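Local coordinates for protein 2-methyl-3-hydroxypyridine-5-carboxylic acid oxygenase (Mesorhizobium loti, PDB 3ALJ) that catalyses, with flavin-adenine dinucleotide as cofactor, the oxygenation of 2-methyl-3-hydroxypyridine-5-carboxylic acid, probably opening its pyridine ring in vitamin B6 breakdown, at residues A51-W56 and Q299-A304; T273-W278 and V283-D288; H291-A296 and P334-C339; Q340-D345 and P360-A365. All blocks are in the same frame, centred on the assembly; numbering follows the deposited sequence.

Contact 1: A51-W56 and Q299-A304. With FAD (flavin-adenine dinucleotide), chain B.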
# COMPACT_ATOMS: atom_id res chain seq x y z
N ALA A 51 0.09 4.27 -9.56
CA ALA A 51 1.47 4.40 -10.18
C ALA A 51 2.60 3.57 -9.53
O ALA A 51 3.01 2.57 -10.06
CB ALA A 51 1.88 5.87 -10.30
N GLY A 52 3.07 4.04 -8.39
CA GLY A 52 4.25 3.41 -7.71
C GLY A 52 3.99 3.04 -6.28
O GLY A 52 2.97 3.54 -5.70
N ILE A 53 4.92 2.24 -5.67
CA ILE A 53 4.71 1.89 -4.30
C ILE A 53 6.05 1.51 -3.72
O ILE A 53 6.89 0.96 -4.39
CB ILE A 53 3.66 0.74 -4.16
CG1 ILE A 53 3.22 0.57 -2.67
CG2 ILE A 53 4.13 -0.61 -4.75
CD1 ILE A 53 2.01 -0.41 -2.62
N TYR A 54 6.22 1.88 -2.45
CA TYR A 54 7.36 1.38 -1.63
C TYR A 54 6.97 0.18 -0.78
O TYR A 54 5.89 0.20 -0.12
CB TYR A 54 7.82 2.46 -0.64
CG TYR A 54 8.58 3.63 -1.24
CD1 TYR A 54 8.10 4.40 -2.31
CD2 TYR A 54 9.79 3.99 -0.68
CE1 TYR A 54 8.82 5.44 -2.83
CE2 TYR A 54 10.53 5.10 -1.13
CZ TYR A 54 10.05 5.80 -2.24
OH TYR A 54 10.75 6.86 -2.74
N LEU A 55 7.81 -0.85 -0.69
CA LEU A 55 7.68 -1.91 0.30
C LEU A 55 8.93 -1.91 1.13
O LEU A 55 9.97 -1.42 0.68
CB LEU A 55 7.47 -3.31 -0.32
CG LEU A 55 6.12 -3.47 -1.14
CD1 LEU A 55 6.09 -4.93 -1.53
CD2 LEU A 55 4.92 -3.09 -0.21
N TRP A 56 8.82 -2.47 2.32
CA TRP A 56 9.95 -2.59 3.24
C TRP A 56 10.10 -4.04 3.62
O TRP A 56 9.32 -4.90 3.23
CB TRP A 56 9.73 -1.76 4.48
CG TRP A 56 9.38 -0.29 4.18
CD1 TRP A 56 8.16 0.17 3.71
CD2 TRP A 56 10.22 0.86 4.29
NE1 TRP A 56 8.20 1.55 3.50
CE2 TRP A 56 9.47 1.99 3.86
CE3 TRP A 56 11.54 1.04 4.77
CZ2 TRP A 56 10.00 3.29 3.88
CZ3 TRP A 56 12.07 2.32 4.77
CH2 TRP A 56 11.33 3.43 4.38
N GLN A 299 3.49 2.50 4.61
CA GLN A 299 3.09 1.27 5.26
C GLN A 299 1.67 0.81 5.06
O GLN A 299 1.19 -0.16 5.69
CB GLN A 299 3.41 1.34 6.78
CG GLN A 299 4.95 1.10 7.03
CD GLN A 299 5.36 -0.34 6.75
OE1 GLN A 299 4.54 -1.26 6.73
NE2 GLN A 299 6.64 -0.57 6.48
N GLY A 300 0.86 1.55 4.29
CA GLY A 300 -0.51 1.11 4.17
C GLY A 300 -0.63 -0.33 3.61
O GLY A 300 -1.41 -1.16 4.15
N ALA A 301 -0.02 -0.54 2.45
CA ALA A 301 0.00 -1.87 1.88
C ALA A 301 0.89 -2.82 2.69
O ALA A 301 0.53 -4.00 2.81
CB ALA A 301 0.49 -1.89 0.40
N GLY A 302 1.95 -2.33 3.33
CA GLY A 302 2.79 -3.26 4.16
C GLY A 302 1.95 -3.80 5.31
O GLY A 302 2.01 -5.02 5.54
N CYS A 303 1.22 -2.91 5.99
CA CYS A 303 0.34 -3.41 7.08
C CYS A 303 -0.80 -4.24 6.51
O CYS A 303 -1.12 -5.31 7.09
CB CYS A 303 -0.24 -2.22 7.84
SG CYS A 303 1.01 -1.41 8.90
N ALA A 304 -1.35 -3.92 5.35
CA ALA A 304 -2.42 -4.73 4.78
C ALA A 304 -1.89 -6.14 4.50
O ALA A 304 -2.59 -7.12 4.82
CB ALA A 304 -2.93 -4.14 3.45
PA FAD B . -7.17 -1.73 -2.34
O1A FAD B . -5.77 -1.72 -2.86
O2A FAD B . -7.96 -0.56 -2.40
O5B FAD B . -7.90 -2.91 -3.11
C5B FAD B . -9.32 -3.20 -2.88
C4B FAD B . -9.70 -3.95 -4.14
O4B FAD B . -11.10 -4.31 -3.85
C3B FAD B . -9.77 -3.13 -5.38
O3B FAD B . -9.18 -3.83 -6.49
C2B FAD B . -11.30 -2.81 -5.53
O2B FAD B . -11.70 -2.62 -6.90
C1B FAD B . -11.95 -4.05 -5.04
N9A FAD B . -13.22 -3.85 -4.42
C8A FAD B . -13.72 -2.74 -3.76
N7A FAD B . -14.94 -2.98 -3.25
C5A FAD B . -15.25 -4.28 -3.61
C6A FAD B . -16.33 -5.10 -3.29
N6A FAD B . -17.39 -4.62 -2.56
N1A FAD B . -16.29 -6.35 -3.77
C2A FAD B . -15.28 -6.81 -4.52
N3A FAD B . -14.18 -6.08 -4.84
C4A FAD B . -14.19 -4.81 -4.33
N1 FAD B . 1.29 1.65 0.91
C2 FAD B . 2.51 1.13 0.96
O2 FAD B . 2.76 0.05 1.51
N3 FAD B . 3.58 1.82 0.38
C4 FAD B . 3.40 3.03 -0.28
O4 FAD B . 4.39 3.54 -0.92
C4X FAD B . 2.12 3.56 -0.30
N5 FAD B . 1.90 4.86 -0.87
C5X FAD B . 0.63 5.41 -0.82
C6 FAD B . 0.40 6.72 -1.27
C7 FAD B . -0.87 7.24 -1.28
C7M FAD B . -1.09 8.69 -1.80
C8 FAD B . -1.93 6.52 -0.78
C8M FAD B . -3.37 7.08 -0.74
C9 FAD B . -1.71 5.21 -0.32
C9A FAD B . -0.41 4.65 -0.29
N10 FAD B . -0.15 3.31 0.22
C10 FAD B . 1.10 2.82 0.25
C1' FAD B . -1.32 2.51 0.82
C2' FAD B . -1.80 1.49 -0.21
O2' FAD B . -2.17 2.18 -1.42
C3' FAD B . -3.09 0.82 0.31
O3' FAD B . -2.96 0.70 1.77
C4' FAD B . -3.31 -0.55 -0.19
O4' FAD B . -3.48 -0.45 -1.63
C5' FAD B . -4.56 -1.15 0.36
O5' FAD B . -4.71 -2.46 -0.19
P FAD B . -6.12 -3.14 -0.02
O1P FAD B . -6.01 -4.43 -0.72
O2P FAD B . -6.59 -3.13 1.41
O3P FAD B . -7.15 -2.16 -0.78
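The indole of Trp56 and the side-chain amide of Gln299 approach at a slant, their planes 34° apart, with Gln299 NE2 3.2 Å from Trp56 CD1. Beside them the flavin pyrimidine ring is gripped at two edges, an arrangement like that of the p-hydroxybenzoate hydroxylase family: strand 52-56 takes one edge and the start of helix 300-314 the other. Along the first, Tyr54 N donates to FAD O4 and FAD N3 returns a bond to Tyr54 O, 2.9 Å. The opposing edge meets two amides of the first helical turn. Ala301 N points almost straight at FAD N1 (3.0 Å, 176°), while the bond from Gly302 N to FAD O2 is bent and weak. One face of the ring carries Ile53, whose CG1 stands 3.3 Å from FAD N3; CG1 lies anti to the backbone N (chi1 -168°), which carries the chain under the ring toward the helix. Amides at a helix N terminus facing N1 and O2 would be expected to stabilise negative charge there, consistent with the reduced flavin of this crystal. Gln299, the N-cap residue, turns its OE1 to Asn58 ND2. Between the two segments, beneath the flavin edge, the closing apolar touch is Ile53 CD1 against Ala301 CB at 3.7 Å.

Contact 2: T273-W278 and V283-D288. With FAD (flavin-adenine dinucleotide), chain B.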
# COMPACT_ATOMS: atom_id res chain seq x y z
N THR A 273 -9.17 5.19 7.66
CA THR A 273 -10.28 4.43 8.38
C THR A 273 -9.70 3.87 9.65
O THR A 273 -8.57 3.37 9.70
CB THR A 273 -10.92 3.23 7.54
OG1 THR A 273 -9.85 2.35 7.10
CG2 THR A 273 -11.51 3.76 6.25
N LYS A 274 -10.53 3.94 10.69
CA LYS A 274 -10.13 3.29 11.95
C LYS A 274 -11.41 2.69 12.58
O LYS A 274 -12.43 3.43 12.56
CB LYS A 274 -9.46 4.24 12.99
CG LYS A 274 -8.85 3.40 14.19
CD LYS A 274 -8.01 4.39 15.00
CE LYS A 274 -7.46 3.59 16.16
NZ LYS A 274 -6.52 4.60 16.92
N LEU A 275 -11.33 1.42 13.01
CA LEU A 275 -12.55 0.70 13.44
C LEU A 275 -12.46 0.23 14.90
O LEU A 275 -11.40 -0.04 15.37
CB LEU A 275 -12.74 -0.58 12.61
CG LEU A 275 -12.91 -0.47 11.10
CD1 LEU A 275 -13.29 -1.84 10.43
CD2 LEU A 275 -13.46 0.68 10.47
N ASP A 276 -13.64 0.05 15.50
CA ASP A 276 -13.80 -0.52 16.88
C ASP A 276 -13.10 -1.92 16.91
O ASP A 276 -12.41 -2.33 17.87
CB ASP A 276 -15.30 -0.56 17.28
CG ASP A 276 -15.52 -1.11 18.68
OD1 ASP A 276 -16.19 -2.17 18.80
OD2 ASP A 276 -15.06 -0.43 19.62
N SER A 277 -13.38 -2.69 15.86
CA SER A 277 -12.87 -4.04 15.74
C SER A 277 -12.74 -4.43 14.31
O SER A 277 -13.30 -3.71 13.46
CB SER A 277 -13.75 -5.05 16.54
OG SER A 277 -14.97 -5.19 15.81
N TRP A 278 -12.05 -5.53 14.06
CA TRP A 278 -11.80 -6.00 12.64
C TRP A 278 -12.50 -7.26 12.30
O TRP A 278 -12.37 -7.78 11.21
CB TRP A 278 -10.28 -6.22 12.43
CG TRP A 278 -9.47 -4.96 12.50
CD1 TRP A 278 -9.88 -3.64 12.64
CD2 TRP A 278 -8.05 -4.91 12.43
NE1 TRP A 278 -8.77 -2.76 12.65
CE2 TRP A 278 -7.65 -3.56 12.51
CE3 TRP A 278 -7.08 -5.89 12.27
CZ2 TRP A 278 -6.30 -3.18 12.40
CZ3 TRP A 278 -5.74 -5.52 12.21
CH2 TRP A 278 -5.37 -4.19 12.26
N VAL A 283 -16.25 -13.32 9.77
CA VAL A 283 -15.79 -12.22 8.85
C VAL A 283 -14.59 -11.53 9.46
O VAL A 283 -14.59 -11.08 10.60
CB VAL A 283 -16.93 -11.20 8.71
CG1 VAL A 283 -16.42 -9.98 7.89
CG2 VAL A 283 -18.15 -11.87 7.95
N ALA A 284 -13.51 -11.37 8.63
CA ALA A 284 -12.33 -10.55 9.02
C ALA A 284 -12.17 -9.48 7.99
O ALA A 284 -12.20 -9.74 6.76
CB ALA A 284 -11.11 -11.37 9.00
N LEU A 285 -11.97 -8.28 8.51
CA LEU A 285 -11.68 -7.07 7.64
C LEU A 285 -10.16 -6.89 7.58
O LEU A 285 -9.52 -6.81 8.63
CB LEU A 285 -12.30 -5.83 8.26
CG LEU A 285 -13.85 -6.00 8.43
CD1 LEU A 285 -14.36 -4.68 9.02
CD2 LEU A 285 -14.58 -6.32 7.11
N VAL A 286 -9.61 -6.76 6.38
CA VAL A 286 -8.10 -6.72 6.17
C VAL A 286 -7.79 -5.54 5.31
O VAL A 286 -8.46 -5.38 4.27
CB VAL A 286 -7.57 -8.02 5.49
CG1 VAL A 286 -7.90 -9.29 6.42
CG2 VAL A 286 -7.88 -8.16 3.93
N GLY A 287 -6.73 -4.79 5.59
CA GLY A 287 -6.30 -3.79 4.64
C GLY A 287 -7.02 -2.48 4.85
O GLY A 287 -7.39 -2.15 5.99
N ASP A 288 -7.16 -1.71 3.76
CA ASP A 288 -7.76 -0.40 3.90
C ASP A 288 -9.28 -0.49 4.39
O ASP A 288 -9.80 0.54 4.89
CB ASP A 288 -7.79 0.30 2.54
CG ASP A 288 -6.45 1.01 2.20
OD1 ASP A 288 -5.48 0.84 2.94
OD2 ASP A 288 -6.48 1.73 1.17
PA FAD B . -7.17 -1.73 -2.34
O1A FAD B . -5.77 -1.72 -2.86
O2A FAD B . -7.96 -0.56 -2.40
O5B FAD B . -7.90 -2.91 -3.11
C5B FAD B . -9.32 -3.20 -2.88
C4B FAD B . -9.70 -3.95 -4.14
O4B FAD B . -11.10 -4.31 -3.85
C3B FAD B . -9.77 -3.13 -5.38
O3B FAD B . -9.18 -3.83 -6.49
C2B FAD B . -11.30 -2.81 -5.53
O2B FAD B . -11.70 -2.62 -6.90
C1B FAD B . -11.95 -4.05 -5.04
N9A FAD B . -13.22 -3.85 -4.42
C8A FAD B . -13.72 -2.74 -3.76
N7A FAD B . -14.94 -2.98 -3.25
C5A FAD B . -15.25 -4.28 -3.61
C6A FAD B . -16.33 -5.10 -3.29
N6A FAD B . -17.39 -4.62 -2.56
N1A FAD B . -16.29 -6.35 -3.77
C2A FAD B . -15.28 -6.81 -4.52
N3A FAD B . -14.18 -6.08 -4.84
C4A FAD B . -14.19 -4.81 -4.33
N1 FAD B . 1.29 1.65 0.91
C2 FAD B . 2.51 1.13 0.96
O2 FAD B . 2.76 0.05 1.51
N3 FAD B . 3.58 1.82 0.38
C4 FAD B . 3.40 3.03 -0.28
O4 FAD B . 4.39 3.54 -0.92
C4X FAD B . 2.12 3.56 -0.30
N5 FAD B . 1.90 4.86 -0.87
C5X FAD B . 0.63 5.41 -0.82
C6 FAD B . 0.40 6.72 -1.27
C7 FAD B . -0.87 7.24 -1.28
C7M FAD B . -1.09 8.69 -1.80
C8 FAD B . -1.93 6.52 -0.78
C8M FAD B . -3.37 7.08 -0.74
C9 FAD B . -1.71 5.21 -0.32
C9A FAD B . -0.41 4.65 -0.29
N10 FAD B . -0.15 3.31 0.22
C10 FAD B . 1.10 2.82 0.25
C1' FAD B . -1.32 2.51 0.82
C2' FAD B . -1.80 1.49 -0.21
O2' FAD B . -2.17 2.18 -1.42
C3' FAD B . -3.09 0.82 0.31
O3' FAD B . -2.96 0.70 1.77
C4' FAD B . -3.31 -0.55 -0.19
O4' FAD B . -3.48 -0.45 -1.63
C5' FAD B . -4.56 -1.15 0.36
O5' FAD B . -4.71 -2.46 -0.19
P FAD B . -6.12 -3.14 -0.02
O1P FAD B . -6.01 -4.43 -0.72
O2P FAD B . -6.59 -3.13 1.41
O3P FAD B . -7.15 -2.16 -0.78
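Where the long strand 267-275 leaves its sheet and the chain turns back through strand 283-285, Thr273 and Asp288 join the two ends of the connection. Thr273 OG1 donates to Asp288 O (2.9 Å), reaching the carbonyl from a position tilted 31° out of its plane. The hydroxyl lies between the backbone N and the carbonyl carbon (chi1 55°), where it also pairs with Ala292 N, so that one oxygen bridges two backbone groups. At the other end Leu285 N donates to Trp278 O (2.8 Å), and the same oxygen meets Ala284 CA in a CA-H...O contact. Leu275 and Leu285 cross at about a right angle between these two anchors; their CD1 atoms are modelled closer than normal carbon contact, a closeness best treated as doubtful. Gly287 and Asp288 make up the GD sequence characteristic of flavoprotein aromatic hydroxylases, set just beyond the strand that adds to the Rossmann-like sheet. Gly287 has a positive phi of 87°, and its CA comes within 3.3 Å of FAD O2P. Asp288 then holds the cofactor twice: its N donates to FAD O2P, and its OD1 accepts from the ribityl hydroxyl FAD O3' at 2.8 Å. Its carboxylate also packs along the ribityl chain, CG lying 3.4 Å from FAD C5'. The Trp278 indole leads away from strand 283-285 to meet the ring of His291 and the side chain of Thr336.

Contact 3: H291-A296 and P334-C339. With FAD (flavin-adenine dinucleotide), chain B.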
# COMPACT_ATOMS: atom_id res chain seq x y z
N HIS A 291 -8.04 -0.28 8.12
CA HIS A 291 -6.99 0.58 8.74
C HIS A 291 -6.26 1.43 7.71
O HIS A 291 -5.07 1.66 7.80
CB HIS A 291 -6.00 -0.36 9.52
CG HIS A 291 -5.36 -1.41 8.68
ND1 HIS A 291 -4.49 -1.13 7.64
CD2 HIS A 291 -5.44 -2.76 8.76
CE1 HIS A 291 -4.08 -2.30 7.11
NE2 HIS A 291 -4.64 -3.28 7.75
N ALA A 292 -7.00 2.00 6.78
CA ALA A 292 -6.35 2.94 5.89
C ALA A 292 -5.72 4.11 6.58
O ALA A 292 -6.26 4.56 7.61
CB ALA A 292 -7.34 3.49 4.86
N MET A 293 -4.52 4.54 6.17
CA MET A 293 -3.68 5.45 6.92
C MET A 293 -3.01 6.49 6.05
O MET A 293 -3.02 6.35 4.82
CB MET A 293 -2.70 4.63 7.76
CG MET A 293 -1.66 3.90 6.92
SD MET A 293 -0.45 3.01 7.95
CE MET A 293 -1.43 1.52 8.34
N CYS A 294 -2.46 7.49 6.68
CA CYS A 294 -1.64 8.41 5.93
C CYS A 294 -0.41 7.72 5.36
O CYS A 294 0.13 6.85 6.02
CB CYS A 294 -1.17 9.57 6.84
SG CYS A 294 -2.62 10.59 7.42
N PRO A 295 0.01 8.09 4.15
CA PRO A 295 1.13 7.36 3.51
C PRO A 295 2.54 7.85 3.82
O PRO A 295 3.50 7.33 3.23
CB PRO A 295 0.80 7.50 2.02
CG PRO A 295 0.21 8.89 1.91
CD PRO A 295 -0.74 8.95 3.16
N ALA A 296 2.67 8.69 4.88
CA ALA A 296 4.02 9.20 5.19
C ALA A 296 5.04 8.12 5.40
O ALA A 296 6.21 8.29 5.00
CB ALA A 296 3.97 10.16 6.45
N PRO A 334 -2.09 -4.08 17.29
CA PRO A 334 -1.36 -2.97 17.87
C PRO A 334 -0.23 -2.39 17.00
O PRO A 334 0.01 -1.17 17.00
CB PRO A 334 -0.82 -3.51 19.21
CG PRO A 334 -1.89 -4.54 19.60
CD PRO A 334 -2.21 -5.23 18.26
N ILE A 335 0.46 -3.24 16.25
CA ILE A 335 1.51 -2.74 15.34
C ILE A 335 0.88 -1.74 14.32
O ILE A 335 1.43 -0.69 13.99
CB ILE A 335 2.17 -3.92 14.59
CG1 ILE A 335 2.61 -5.02 15.66
CG2 ILE A 335 3.25 -3.36 13.70
CD1 ILE A 335 3.18 -6.24 14.93
N THR A 336 -0.27 -2.11 13.79
CA THR A 336 -0.97 -1.26 12.77
C THR A 336 -1.54 -0.02 13.42
O THR A 336 -1.42 1.06 12.82
CB THR A 336 -2.12 -2.07 12.16
OG1 THR A 336 -1.56 -3.04 11.24
CG2 THR A 336 -3.01 -1.11 11.30
N ASP A 337 -2.12 -0.09 14.66
CA ASP A 337 -2.66 1.08 15.25
C ASP A 337 -1.55 2.10 15.51
O ASP A 337 -1.70 3.29 15.29
CB ASP A 337 -3.27 0.71 16.62
CG ASP A 337 -4.62 0.14 16.53
OD1 ASP A 337 -5.28 0.16 15.50
OD2 ASP A 337 -5.03 -0.42 17.58
N ARG A 338 -0.38 1.60 15.96
CA ARG A 338 0.77 2.51 16.24
C ARG A 338 1.30 3.13 14.98
O ARG A 338 1.59 4.30 14.90
CB ARG A 338 1.96 1.75 16.92
CG ARG A 338 1.63 1.55 18.41
CD ARG A 338 2.86 0.99 19.25
NE ARG A 338 3.37 -0.28 18.72
CZ ARG A 338 2.97 -1.51 19.11
NH1 ARG A 338 2.03 -1.60 20.08
NH2 ARG A 338 3.49 -2.59 18.56
N CYS A 339 1.39 2.28 13.92
CA CYS A 339 1.92 2.80 12.65
C CYS A 339 0.97 3.86 11.97
O CYS A 339 1.39 4.89 11.52
CB CYS A 339 2.20 1.61 11.72
SG CYS A 339 2.87 2.09 10.11
PA FAD B . -7.17 -1.73 -2.34
O1A FAD B . -5.77 -1.72 -2.86
O2A FAD B . -7.96 -0.56 -2.40
O5B FAD B . -7.90 -2.91 -3.11
C5B FAD B . -9.32 -3.20 -2.88
C4B FAD B . -9.70 -3.95 -4.14
O4B FAD B . -11.10 -4.31 -3.85
C3B FAD B . -9.77 -3.13 -5.38
O3B FAD B . -9.18 -3.83 -6.49
C2B FAD B . -11.30 -2.81 -5.53
O2B FAD B . -11.70 -2.62 -6.90
C1B FAD B . -11.95 -4.05 -5.04
N9A FAD B . -13.22 -3.85 -4.42
C8A FAD B . -13.72 -2.74 -3.76
N7A FAD B . -14.94 -2.98 -3.25
C5A FAD B . -15.25 -4.28 -3.61
C6A FAD B . -16.33 -5.10 -3.29
N6A FAD B . -17.39 -4.62 -2.56
N1A FAD B . -16.29 -6.35 -3.77
C2A FAD B . -15.28 -6.81 -4.52
N3A FAD B . -14.18 -6.08 -4.84
C4A FAD B . -14.19 -4.81 -4.33
N1 FAD B . 1.29 1.65 0.91
C2 FAD B . 2.51 1.13 0.96
O2 FAD B . 2.76 0.05 1.51
N3 FAD B . 3.58 1.82 0.38
C4 FAD B . 3.40 3.03 -0.28
O4 FAD B . 4.39 3.54 -0.92
C4X FAD B . 2.12 3.56 -0.30
N5 FAD B . 1.90 4.86 -0.87
C5X FAD B . 0.63 5.41 -0.82
C6 FAD B . 0.40 6.72 -1.27
C7 FAD B . -0.87 7.24 -1.28
C7M FAD B . -1.09 8.69 -1.80
C8 FAD B . -1.93 6.52 -0.78
C8M FAD B . -3.37 7.08 -0.74
C9 FAD B . -1.71 5.21 -0.32
C9A FAD B . -0.41 4.65 -0.29
N10 FAD B . -0.15 3.31 0.22
C10 FAD B . 1.10 2.82 0.25
C1' FAD B . -1.32 2.51 0.82
C2' FAD B . -1.80 1.49 -0.21
O2' FAD B . -2.17 2.18 -1.42
C3' FAD B . -3.09 0.82 0.31
O3' FAD B . -2.96 0.70 1.77
C4' FAD B . -3.31 -0.55 -0.19
O4' FAD B . -3.48 -0.45 -1.63
C5' FAD B . -4.56 -1.15 0.36
O5' FAD B . -4.71 -2.46 -0.19
P FAD B . -6.12 -3.14 -0.02
O1P FAD B . -6.01 -4.43 -0.72
O2P FAD B . -6.59 -3.13 1.41
O3P FAD B . -7.15 -2.16 -0.78
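A methyl group set over an imidazole face carries much of the packing here: Thr336 CG2 lies 3.9 Å from the centroid of the His291 ring, 28° off its normal, in a CH-pi contact. The closest ring atom is His291 CG, 3.5 Å from that methyl. The two branches of Thr336 part company: CG2 faces the ring, while OG1 is directed to Asn307 OD1 on helix 300-314. His291 holds its ring between its own backbone N and carbonyl carbon (chi1 58°), and this compact rotamer swings the imidazole up to helix 321-349. Met293 shares that first torsion but extends at chi2 and bends at chi3 (80°). The extended part brings SD to 4.1 Å from Cys339 SG, and the final bend carries CE back to 4.3 Å from Thr336 CG2. Farther along the loop, Pro295 closes over the benzenoid end of the flavin, its CB 3.4 Å from FAD C6, on the face opposite the one that Ile53 covers. The loop follows Gly287 and Asp288 after the short helix 288-291, and one run of chain serves both the ribityl chain and the isoalloxazine. Cys294 SG carries a covalently linked beta-mercaptoethanol, probably from the crystallisation liquor. Methyl, thioether, thiol and ring face are joined by dispersion rather than by directional bonds, which implies that close shape matching seats this flavin-covering loop against the helix.

Contact 4: Q340-D345 and P360-A365. With BME (beta-mercaptoethanol), chain D.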
# COMPACT_ATOMS: atom_id res chain seq x y z
N GLN A 340 -0.33 3.56 12.07
CA GLN A 340 -1.33 4.52 11.57
C GLN A 340 -1.24 5.87 12.31
O GLN A 340 -1.26 6.92 11.72
CB GLN A 340 -2.72 3.86 11.67
CG GLN A 340 -3.81 4.81 11.34
CD GLN A 340 -5.17 4.16 11.53
OE1 GLN A 340 -5.49 3.69 12.62
NE2 GLN A 340 -5.97 4.05 10.44
N ALA A 341 -1.10 5.73 13.64
CA ALA A 341 -1.03 6.99 14.39
C ALA A 341 0.27 7.82 14.11
O ALA A 341 0.15 9.01 13.89
CB ALA A 341 -1.10 6.68 15.94
N LEU A 342 1.39 7.07 14.03
CA LEU A 342 2.65 7.75 13.81
C LEU A 342 2.69 8.34 12.39
O LEU A 342 3.15 9.44 12.16
CB LEU A 342 3.83 6.80 14.11
CG LEU A 342 5.18 7.54 13.96
CD1 LEU A 342 5.26 8.70 15.01
CD2 LEU A 342 6.27 6.50 14.31
N SER A 343 2.17 7.57 11.43
CA SER A 343 2.07 8.09 10.03
C SER A 343 1.28 9.37 9.96
O SER A 343 1.61 10.31 9.29
CB SER A 343 1.37 7.00 9.18
OG SER A 343 2.30 5.92 9.08
N GLY A 344 0.13 9.32 10.66
CA GLY A 344 -0.69 10.52 10.72
C GLY A 344 -0.03 11.74 11.36
O GLY A 344 -0.21 12.87 10.92
N ASP A 345 0.70 11.44 12.44
CA ASP A 345 1.44 12.54 13.10
C ASP A 345 2.52 13.09 12.18
O ASP A 345 2.61 14.29 11.96
CB ASP A 345 2.04 11.93 14.33
CG ASP A 345 2.88 12.91 15.14
OD1 ASP A 345 3.96 13.39 14.71
OD2 ASP A 345 2.47 13.19 16.24
N PRO A 360 14.16 4.69 14.89
CA PRO A 360 13.70 3.42 15.23
C PRO A 360 12.24 3.22 15.42
O PRO A 360 11.63 2.26 14.96
CB PRO A 360 14.52 3.10 16.54
CG PRO A 360 15.82 3.81 16.27
CD PRO A 360 15.36 5.13 15.62
N ALA A 361 11.59 4.23 16.02
CA ALA A 361 10.17 4.15 16.13
C ALA A 361 9.36 4.19 14.82
O ALA A 361 8.39 3.49 14.66
CB ALA A 361 9.73 5.25 17.18
N ALA A 362 9.83 5.08 13.93
CA ALA A 362 9.18 5.22 12.67
C ALA A 362 9.32 3.86 11.92
O ALA A 362 8.39 3.53 11.20
CB ALA A 362 9.83 6.31 11.83
N LEU A 363 10.47 3.19 12.01
CA LEU A 363 10.70 1.94 11.31
C LEU A 363 10.18 0.69 12.01
O LEU A 363 10.41 -0.43 11.55
CB LEU A 363 12.22 1.81 11.15
CG LEU A 363 12.80 2.81 10.12
CD1 LEU A 363 14.37 2.63 10.19
CD2 LEU A 363 12.22 2.63 8.70
N GLU A 364 9.42 0.82 13.12
CA GLU A 364 8.97 -0.37 13.78
C GLU A 364 8.14 -1.28 12.92
O GLU A 364 8.46 -2.52 12.87
CB GLU A 364 8.14 0.08 14.99
CG GLU A 364 7.41 -1.11 15.65
CD GLU A 364 6.59 -0.62 16.85
OE1 GLU A 364 7.24 -0.15 17.79
OE2 GLU A 364 5.34 -0.54 16.76
N ALA A 365 7.16 -0.77 12.16
CA ALA A 365 6.36 -1.62 11.34
C ALA A 365 7.27 -2.33 10.28
O ALA A 365 7.16 -3.56 9.97
CB ALA A 365 5.22 -0.84 10.60
C1 BME D . 3.73 -4.27 10.45
C2 BME D . 2.98 -3.47 9.33
O1 BME D . 4.77 -5.03 9.83
S2 BME D . 1.49 -2.74 10.20
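Apolar contact comes from one branch of one residue: Leu342 CD2 reaches across from helix 321-349 to 3.6 Å from Ala362 CA, with Ala362 CB at 4.3 Å. The leucine holds CG anti to its backbone N (chi1 -177°), extending the chain outward from the helix, and CD2, the branch that continues this extended line, meets the backbone of the opposing segment. The same methyl is 3.7 Å from Ala361 O, a polar atom used within its own segment. Among the backbone hydrogen bonds, Glu364 N donates to Ala361 O (3.2 Å), closing a type I beta turn just before helix 364-367. Leu342 therefore packs on a locally tied turn. A charged tie lies one helical turn earlier, where Glu364 OE2 forms a salt bridge with Arg338 NE. A bound small molecule adds a third kind of interaction: beta-mercaptoethanol, probably from the crystallisation liquor, donates from its O1 to Ala365 O (2.8 Å) and lays C1 and C2 along Ala365 CB, each 3.7 Å away. Its sulphur is linked covalently to Cys303 SG, and the molecule is also hydrogen-bonded to Asn58 ND2. The segment 360-365 thus lies beside helix 321-349, with Ala362 touching Tyr346 and Ala365 touching Cys339, while Leu363 faces the other way, toward Trp56 at the end of strand 52-56.

From the N terminus, strand 52-56 opens contact 1, which closes 243 residues later at the start of helix 300-314. Contact 2 is nested inside that loop and closes only a short one, joining the end of strand 267-275 to strand 283-285. Contact 3 begins within the same large loop, at 291-296, but closes beyond it on helix 321-349, so contacts 1 and 3 cross. Contact 4 follows in series, folding the segment 360-365 back onto that helix. Contacts 1, 2 and 3 all reach FAD, while contacts 3 and 4 share helix 321-349. Gln340 knits the later parts together, its NE2 bonding to Thr273 O of contact 2 and Ala292 O of contact 3.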